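Local coordinates for hypothetical protein, IPT/TIG domain protein (Bacteroides ovatus, PDB 4HW6) that is of unknown function but probably serves as an auxiliary carbohydrate-binding protein, pairing an IPT/TIG domain with a six-bladed beta-propeller, at residues 277-282 with 340-345; 351-356 with 370-375. All coordinates share one frame; numbering follows the deposited sequence.

Contact 1 of 2, residues 277-282 with 340-345; sequences HIVWHP and GIFVKN
Phe342 reaches across from strand 337-344 and lays its ring against the end of strand 276-280, where His281 and Pro282 meet it on one face. The CA of His281 stands 4.0 Å from the centroid of the Phe342 ring, a CH-pi contact. The imidazole adds an edge-to-face stack, planes at 71°: its CD2 edge points at the same face, 3.6 Å from Phe342 CE1. Pro282 CD makes a second, off-centre CH-pi contact on that side. Val279 lies at the edge, its O in the ring plane and its CG1 3.8 Å from Phe342 CE2; Trp280 O is nearer, 3.4 Å from the same CE2. No direct hydrogen bond joins the segments; instead a water lies 2.9 Å from both His277 NE2 and Gly340 O, donating to the carbonyl and sitting in the imidazole plane. Gly340 N is buried without a polar partner. Farther out, His281 is anchored by Asp353 and Thr283, and Phe357 meets the Phe342 ring. The strand segments run nearly parallel, 19° apart and 7.7 Å between axes, each an edge strand of its own sheet: strand 276-280 pairs with 286-291, strand 337-344 with 355-361, so side chains and water join two propeller blades.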
ATOM      1  N   HIS A 277      15.511  -8.659   3.607  1.00 14.10           N
ATOM      2  CA  HIS A 277      14.543  -8.458   2.538  1.00 15.00           C
ATOM      3  C   HIS A 277      15.125  -7.436   1.603  1.00 14.03           C
ATOM      4  O   HIS A 277      15.411  -6.308   2.004  1.00 14.74           O
ATOM      5  CB  HIS A 277      13.217  -7.959   3.086  1.00 15.16           C
ATOM      6  CG  HIS A 277      12.143  -7.865   2.051  1.00 17.07           C
ATOM      7  ND1 HIS A 277      11.653  -8.967   1.386  1.00 20.84           N
ATOM      8  CD2 HIS A 277      11.495  -6.793   1.541  1.00 17.17           C
ATOM      9  CE1 HIS A 277      10.744  -8.573   0.511  1.00 20.94           C
ATOM     10  NE2 HIS A 277      10.631  -7.255   0.585  1.00 16.24           N
ATOM     11  N   ILE A 278      15.277  -7.833   0.350  1.00 12.10           N
ATOM     12  CA  ILE A 278      15.866  -6.978  -0.680  1.00 12.41           C
ATOM     13  C   ILE A 278      14.758  -6.448  -1.575  1.00 12.66           C
ATOM     14  O   ILE A 278      13.872  -7.195  -1.967  1.00 13.68           O
ATOM     15  CB  ILE A 278      16.913  -7.758  -1.488  1.00 12.84           C
ATOM     16  CG1 ILE A 278      18.079  -8.191  -0.580  1.00 15.00           C
ATOM     17  CG2 ILE A 278      17.487  -6.882  -2.627  1.00 12.98           C
ATOM     18  CD1 ILE A 278      19.046  -9.168  -1.224  1.00 17.18           C
ATOM     19  N   VAL A 279      14.789  -5.147  -1.854  1.00 12.79           N
ATOM     20  CA  VAL A 279      13.814  -4.521  -2.735  1.00 11.93           C
ATOM     21  C   VAL A 279      14.538  -3.610  -3.735  1.00 12.77           C
ATOM     22  O   VAL A 279      15.214  -2.650  -3.335  1.00 12.47           O
ATOM     23  CB  VAL A 279      12.759  -3.662  -1.968  1.00 12.50           C
ATOM     24  CG1 VAL A 279      11.664  -3.243  -2.928  1.00 12.16           C
ATOM     25  CG2 VAL A 279      12.178  -4.389  -0.742  1.00 13.15           C
ATOM     26  N   TRP A 280      14.388  -3.903  -5.024  1.00 13.16           N
ATOM     27  CA  TRP A 280      14.958  -3.077  -6.083  1.00 13.61           C
ATOM     28  C   TRP A 280      14.220  -1.737  -6.191  1.00 13.51           C
ATOM     29  O   TRP A 280      12.984  -1.676  -6.179  1.00 14.04           O
ATOM     30  CB  TRP A 280      14.959  -3.807  -7.441  1.00 14.52           C
ATOM     31  CG  TRP A 280      16.014  -4.842  -7.519  1.00 14.25           C
ATOM     32  CD1 TRP A 280      15.857  -6.188  -7.355  1.00 15.01           C
ATOM     33  CD2 TRP A 280      17.406  -4.605  -7.633  1.00 14.53           C
ATOM     34  NE1 TRP A 280      17.077  -6.824  -7.445  1.00 14.35           N
ATOM     35  CE2 TRP A 280      18.052  -5.864  -7.577  1.00 14.70           C
ATOM     36  CE3 TRP A 280      18.180  -3.448  -7.785  1.00 14.27           C
ATOM     37  CZ2 TRP A 280      19.434  -5.990  -7.681  1.00 15.81           C
ATOM     38  CZ3 TRP A 280      19.554  -3.580  -7.853  1.00 16.18           C
ATOM     39  CH2 TRP A 280      20.163  -4.845  -7.812  1.00 14.22           C
ATOM     40  N   HIS A 281      14.983  -0.654  -6.322  1.00 13.45           N
ATOM     41  CA  HIS A 281      14.400   0.604  -6.738  1.00 13.26           C
ATOM     42  C   HIS A 281      13.778   0.404  -8.111  1.00 14.81           C
ATOM     43  O   HIS A 281      14.293  -0.369  -8.904  1.00 15.15           O
ATOM     44  CB  HIS A 281      15.454   1.702  -6.816  1.00 13.96           C
ATOM     45  CG  HIS A 281      14.889   3.080  -6.981  1.00 13.98           C
ATOM     46  ND1 HIS A 281      14.715   3.682  -8.214  1.00 15.21           N
ATOM     47  CD2 HIS A 281      14.470   3.980  -6.059  1.00 13.67           C
ATOM     48  CE1 HIS A 281      14.213   4.894  -8.032  1.00 16.96           C
ATOM     49  NE2 HIS A 281      14.047   5.093  -6.733  1.00 15.11           N
ATOM     50  N   PRO A 282      12.659   1.105  -8.401  1.00 16.48           N
ATOM     51  CA  PRO A 282      12.018   0.858  -9.685  1.00 18.39           C
ATOM     52  C   PRO A 282      12.916   1.100 -10.898  1.00 19.12           C
ATOM     53  O   PRO A 282      12.741   0.456 -11.927  1.00 21.74           O
ATOM     54  CB  PRO A 282      10.825   1.816  -9.661  1.00 19.40           C
ATOM     55  CG  PRO A 282      10.463   1.881  -8.217  1.00 20.37           C
ATOM     56  CD  PRO A 282      11.785   1.857  -7.486  1.00 17.59           C
ATOM     57  N   GLY A 340       9.279  -3.561   2.797  1.00 13.22           N
ATOM     58  CA  GLY A 340       9.118  -2.228   2.272  1.00 12.87           C
ATOM     59  C   GLY A 340       8.839  -2.168   0.794  1.00 14.19           C
ATOM     60  O   GLY A 340       9.167  -3.084   0.057  1.00 14.88           O
ATOM     61  N   ILE A 341       8.273  -1.042   0.361  1.00 15.09           N
ATOM     62  CA  ILE A 341       7.952  -0.814  -1.038  1.00 14.43           C
ATOM     63  C   ILE A 341       8.234   0.623  -1.431  1.00 14.29           C
ATOM     64  O   ILE A 341       8.189   1.531  -0.610  1.00 15.06           O
ATOM     65  CB  ILE A 341       6.469  -1.105  -1.340  1.00 17.08           C
ATOM     66  CG1 ILE A 341       5.550  -0.279  -0.399  1.00 17.21           C
ATOM     67  CG2 ILE A 341       6.198  -2.602  -1.210  1.00 17.92           C
ATOM     68  CD1 ILE A 341       4.101  -0.301  -0.825  1.00 19.35           C
ATOM     69  N   PHE A 342       8.502   0.823  -2.714  1.00 14.18           N
ATOM     70  CA  PHE A 342       8.678   2.143  -3.265  1.00 13.86           C
ATOM     71  C   PHE A 342       7.367   2.722  -3.768  1.00 15.24           C
ATOM     72  O   PHE A 342       6.622   2.052  -4.483  1.00 16.53           O
ATOM     73  CB  PHE A 342       9.695   2.085  -4.384  1.00 14.12           C
ATOM     74  CG  PHE A 342      11.101   1.831  -3.898  1.00 12.91           C
ATOM     75  CD1 PHE A 342      11.877   2.875  -3.435  1.00 12.83           C
ATOM     76  CD2 PHE A 342      11.649   0.564  -3.918  1.00 13.17           C
ATOM     77  CE1 PHE A 342      13.181   2.664  -2.975  1.00 11.97           C
ATOM     78  CE2 PHE A 342      12.935   0.346  -3.460  1.00 12.47           C
ATOM     79  CZ  PHE A 342      13.718   1.403  -3.016  1.00 11.95           C
ATOM     80  N   VAL A 343       7.093   3.967  -3.407  1.00 15.99           N
ATOM     81  CA  VAL A 343       5.873   4.634  -3.796  1.00 17.09           C
ATOM     82  C   VAL A 343       6.207   6.024  -4.333  1.00 18.29           C
ATOM     83  O   VAL A 343       6.930   6.798  -3.691  1.00 16.97           O
ATOM     84  CB  VAL A 343       4.890   4.720  -2.600  1.00 17.68           C
ATOM     85  CG1 VAL A 343       3.641   5.475  -2.996  1.00 18.25           C
ATOM     86  CG2 VAL A 343       4.543   3.328  -2.094  1.00 17.48           C
ATOM     87  N   LYS A 344       5.697   6.334  -5.519  1.00 20.18           N
ATOM     88  CA  LYS A 344       5.967   7.627  -6.161  1.00 22.97           C
ATOM     89  C   LYS A 344       5.462   8.788  -5.314  1.00 24.92           C
ATOM     90  O   LYS A 344       4.343   8.753  -4.793  1.00 23.69           O
ATOM     91  CB  LYS A 344       5.345   7.669  -7.560  1.00 29.49           C
ATOM     92  CG  LYS A 344       6.090   8.552  -8.550  1.00 35.98           C
ATOM     93  CD  LYS A 344       5.743   8.175  -9.987  1.00 45.73           C
ATOM     94  CE  LYS A 344       6.903   8.411 -10.941  1.00 51.79           C
ATOM     95  NZ  LYS A 344       6.500   8.192 -12.359  1.00 59.74           N
ATOM     96  N   ASN A 345       6.306   9.798  -5.134  1.00 23.34           N
ATOM     97  CA  ASN A 345       5.921  11.016  -4.444  1.00 24.60           C
ATOM     98  C   ASN A 345       5.920  12.147  -5.478  1.00 25.44           C
ATOM     99  O   ASN A 345       6.961  12.521  -6.029  1.00 24.58           O
ATOM    100  CB  ASN A 345       6.884  11.317  -3.295  1.00 24.28           C
ATOM    101  CG  ASN A 345       6.476  12.524  -2.481  1.00 24.15           C
ATOM    102  OD1 ASN A 345       5.719  13.381  -2.945  1.00 28.02           O
ATOM    103  ND2 ASN A 345       6.986  12.611  -1.272  1.00 24.19           N
TER
HETATM  104  O   HOH W   1       8.779  -5.687  -1.037  1.00 19.62           O

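Contact 2 of 2, residues 351-356 with 370-375; sequences EEDEYD and LTPEGR
Pro372 packs its ring against Asp353 and the backbone of Tyr355, wedging a 3:5 beta-hairpin loop against the entry of strand 355-361 within a single antiparallel propeller blade. The loop, a type I turn from Thr371 to Gly374 with a G1 bulge at Gly374, joins strands 366-370 and 375-380. The close part is built on Pro372 CG, which lies 3.3 Å from Tyr355 O and 3.6 Å from Asp353 OD2. Its neighbour CD touches the same carbonyl and also Asp356 OD1. The proline has no N-H to offer, and these are van der Waals contacts of CG and CD with the oxygens. Asp356 lies alongside Thr371, both side chains pointing the same way, and its OD1 comes 3.5 Å from Thr371 CG2. The polar needs of that buried carboxylate are met elsewhere: OD1 bonds to Tyr348 OH and OD2 to Asn345 ND2.

Asp353 is shaped by an Asx turn. Its OD1 accepts from Tyr355 N, which approaches from above the carboxylate plane, 39° out of it, and also bonds to His281. Thus OD1 is gripped twice while the OD2 branch and CB face the proline.

The other side is looser. Glu351 and Glu352 do not reach the turn, and exposed Glu373 makes a long salt bridge through OE2 to Arg375 NE. Bonds within 370-375 also hold the loop: Gly374 N to Thr371 O, Thr371 N to Arg375 O, and, with Thr371 OG1 set between its backbone N and carbonyl carbon (chi1 69°), Arg375 N donates to that hydroxyl oxygen at 3.2 Å.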
ATOM      1  N   GLU A 351      13.004  14.862  -9.971  1.00 31.59           N
ATOM      2  CA  GLU A 351      14.248  14.703  -9.214  1.00 29.67           C
ATOM      3  C   GLU A 351      14.824  13.355  -9.597  1.00 29.43           C
ATOM      4  O   GLU A 351      14.121  12.544 -10.199  1.00 29.58           O
ATOM      5  CB  GLU A 351      13.993  14.862  -7.708  1.00 30.88           C
ATOM      6  CG  GLU A 351      13.365  16.219  -7.404  1.00 36.47           C
ATOM      7  CD  GLU A 351      13.356  16.619  -5.937  1.00 48.88           C
ATOM      8  OE1 GLU A 351      13.262  17.842  -5.676  1.00 59.85           O
ATOM      9  OE2 GLU A 351      13.435  15.740  -5.046  1.00 58.34           O
ATOM     10  N   GLU A 352      16.095  13.117  -9.276  1.00 30.43           N
ATOM     11  CA  GLU A 352      16.739  11.848  -9.633  1.00 34.17           C
ATOM     12  C   GLU A 352      16.001  10.673  -9.008  1.00 27.13           C
ATOM     13  O   GLU A 352      15.880   9.604  -9.619  1.00 27.83           O
ATOM     14  CB  GLU A 352      18.210  11.812  -9.202  1.00 40.24           C
ATOM     15  CG  GLU A 352      19.166  12.277 -10.295  1.00 51.51           C
ATOM     16  CD  GLU A 352      20.614  11.977  -9.970  1.00 67.92           C
ATOM     17  OE1 GLU A 352      20.878  10.981  -9.253  1.00 66.49           O
ATOM     18  OE2 GLU A 352      21.489  12.738 -10.442  1.00 89.24           O
ATOM     19  N   ASP A 353      15.514  10.872  -7.789  1.00 24.20           N
ATOM     20  CA  ASP A 353      14.707   9.843  -7.128  1.00 20.90           C
ATOM     21  C   ASP A 353      13.286  10.348  -6.893  1.00 19.83           C
ATOM     22  O   ASP A 353      13.066  11.254  -6.113  1.00 20.00           O
ATOM     23  CB  ASP A 353      15.338   9.418  -5.800  1.00 20.57           C
ATOM     24  CG  ASP A 353      14.774   8.111  -5.278  1.00 19.43           C
ATOM     25  OD1 ASP A 353      13.689   7.661  -5.717  1.00 18.74           O
ATOM     26  OD2 ASP A 353      15.425   7.500  -4.408  1.00 18.79           O
ATOM     27  N   GLU A 354      12.324   9.743  -7.580  1.00 19.14           N
ATOM     28  CA  GLU A 354      10.945  10.176  -7.497  1.00 20.39           C
ATOM     29  C   GLU A 354      10.134   9.391  -6.485  1.00 18.40           C
ATOM     30  O   GLU A 354       8.926   9.604  -6.403  1.00 19.92           O
ATOM     31  CB  GLU A 354      10.293  10.090  -8.891  1.00 23.58           C
ATOM     32  CG  GLU A 354      10.796  11.180  -9.833  1.00 27.28           C
ATOM     33  CD  GLU A 354      10.106  11.165 -11.192  1.00 31.42           C
ATOM     34  OE1 GLU A 354       9.893  10.053 -11.737  1.00 32.31           O
ATOM     35  OE2 GLU A 354       9.799  12.266 -11.711  1.00 35.00           O
ATOM     36  N   TYR A 355      10.788   8.552  -5.676  1.00 16.70           N
ATOM     37  CA  TYR A 355      10.098   7.587  -4.785  1.00 16.19           C
ATOM     38  C   TYR A 355      10.450   7.751  -3.319  1.00 16.38           C
ATOM     39  O   TYR A 355      11.598   8.016  -2.979  1.00 17.54           O
ATOM     40  CB  TYR A 355      10.432   6.137  -5.171  1.00 15.86           C
ATOM     41  CG  TYR A 355       9.907   5.767  -6.529  1.00 15.63           C
ATOM     42  CD1 TYR A 355      10.641   6.052  -7.659  1.00 17.72           C
ATOM     43  CD2 TYR A 355       8.658   5.176  -6.674  1.00 17.38           C
ATOM     44  CE1 TYR A 355      10.156   5.756  -8.919  1.00 19.18           C
ATOM     45  CE2 TYR A 355       8.148   4.889  -7.927  1.00 20.58           C
ATOM     46  CZ  TYR A 355       8.917   5.162  -9.044  1.00 21.22           C
ATOM     47  OH  TYR A 355       8.460   4.895 -10.317  1.00 26.42           O
ATOM     48  N   ASP A 356       9.443   7.577  -2.458  1.00 14.81           N
ATOM     49  CA  ASP A 356       9.666   7.312  -1.063  1.00 15.11           C
ATOM     50  C   ASP A 356       9.618   5.792  -0.843  1.00 15.44           C
ATOM     51  O   ASP A 356       9.029   5.062  -1.636  1.00 15.48           O
ATOM     52  CB  ASP A 356       8.587   7.977  -0.205  1.00 16.14           C
ATOM     53  CG  ASP A 356       8.873   9.436   0.104  1.00 17.47           C
ATOM     54  OD1 ASP A 356      10.047   9.837   0.223  1.00 18.60           O
ATOM     55  OD2 ASP A 356       7.894  10.207   0.276  1.00 19.84           O
ATOM     56  N   LEU A 370      11.248   6.043   4.525  1.00 13.87           N
ATOM     57  CA  LEU A 370      12.637   6.437   4.290  1.00 14.12           C
ATOM     58  C   LEU A 370      12.666   7.251   3.001  1.00 14.68           C
ATOM     59  O   LEU A 370      12.292   6.754   1.934  1.00 15.20           O
ATOM     60  CB  LEU A 370      13.506   5.180   4.172  1.00 14.73           C
ATOM     61  CG  LEU A 370      14.984   5.391   3.793  1.00 14.19           C
ATOM     62  CD1 LEU A 370      15.712   6.296   4.789  1.00 13.59           C
ATOM     63  CD2 LEU A 370      15.656   4.028   3.708  1.00 13.83           C
ATOM     64  N   THR A 371      13.108   8.496   3.097  1.00 13.61           N
ATOM     65  CA  THR A 371      13.147   9.382   1.941  1.00 15.64           C
ATOM     66  C   THR A 371      14.497   9.287   1.257  1.00 15.57           C
ATOM     67  O   THR A 371      15.442   8.726   1.828  1.00 15.24           O
ATOM     68  CB  THR A 371      12.871  10.829   2.351  1.00 17.02           C
ATOM     69  OG1 THR A 371      13.984  11.328   3.125  1.00 17.39           O
ATOM     70  CG2 THR A 371      11.600  10.895   3.183  1.00 18.45           C
ATOM     71  N   PRO A 372      14.587   9.808   0.027  1.00 16.34           N
ATOM     72  CA  PRO A 372      15.862   9.737  -0.685  1.00 18.65           C
ATOM     73  C   PRO A 372      17.025  10.454  -0.001  1.00 19.08           C
ATOM     74  O   PRO A 372      18.163  10.071  -0.215  1.00 22.42           O
ATOM     75  CB  PRO A 372      15.552  10.390  -2.026  1.00 18.42           C
ATOM     76  CG  PRO A 372      14.095  10.105  -2.228  1.00 17.63           C
ATOM     77  CD  PRO A 372      13.488  10.255  -0.855  1.00 16.54           C
ATOM     78  N   GLU A 373      16.764  11.450   0.834  1.00 21.05           N
ATOM     79  CA  GLU A 373      17.868  12.048   1.595  1.00 24.42           C
ATOM     80  C   GLU A 373      18.343  11.175   2.758  1.00 23.02           C
ATOM     81  O   GLU A 373      19.352  11.473   3.391  1.00 23.04           O
ATOM     82  CB  GLU A 373      17.500  13.451   2.079  1.00 28.37           C
ATOM     83  CG  GLU A 373      16.512  13.529   3.233  1.00 32.47           C
ATOM     84  CD  GLU A 373      16.312  14.960   3.759  1.00 39.88           C
ATOM     85  OE1 GLU A 373      17.175  15.818   3.510  1.00 43.37           O
ATOM     86  OE2 GLU A 373      15.283  15.231   4.425  1.00 39.96           O
ATOM     87  N   GLY A 374      17.626  10.086   3.039  1.00 19.06           N
ATOM     88  CA  GLY A 374      17.917   9.265   4.176  1.00 18.23           C
ATOM     89  C   GLY A 374      17.149   9.589   5.449  1.00 16.59           C
ATOM     90  O   GLY A 374      17.471   9.054   6.510  1.00 18.48           O
ATOM     91  N   ARG A 375      16.098  10.378   5.369  1.00 15.81           N
ATOM     92  CA  ARG A 375      15.330  10.710   6.572  1.00 14.67           C
ATOM     93  C   ARG A 375      14.265   9.668   6.836  1.00 14.35           C
ATOM     94  O   ARG A 375      13.613   9.215   5.910  1.00 14.75           O
ATOM     95  CB  ARG A 375      14.675  12.076   6.468  1.00 17.16           C
ATOM     96  CG  ARG A 375      13.956  12.474   7.756  1.00 19.10           C
ATOM     97  CD  ARG A 375      13.489  13.921   7.787  1.00 25.24           C
ATOM     98  NE  ARG A 375      14.587  14.876   7.965  1.00 32.74           N
ATOM     99  CZ  ARG A 375      15.238  15.132   9.114  1.00 37.21           C
ATOM    100  NH1 ARG A 375      14.954  14.504  10.259  1.00 32.59           N
ATOM    101  NH2 ARG A 375      16.216  16.028   9.106  1.00 40.78           N
TER

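How the contacts relate
Contact 1 joins two blades, whereas contact 2 lies within the second of them, and their centres are 11 Å apart. They meet through His281 and Asp353: His281 NE2 lies 2.8 Å from Asp353 OD1, a probable hydrogen bond that ties the end of one blade's strand to the loop leading into strand 355-361 of the next. The backbone adds a second link, Val343 N to Asp356 O at 2.8 Å, between neighbouring strands 337-344 and 355-361, while Tyr355 CD2 packs 3.4 Å from Lys344 N. No active site is known here. Bound 1,2-ethanediol, probably from the crystallisation liquor, lies about 3 Å from the His281 side chain and about 4 Å from that of Asp353, and may mark a pocket.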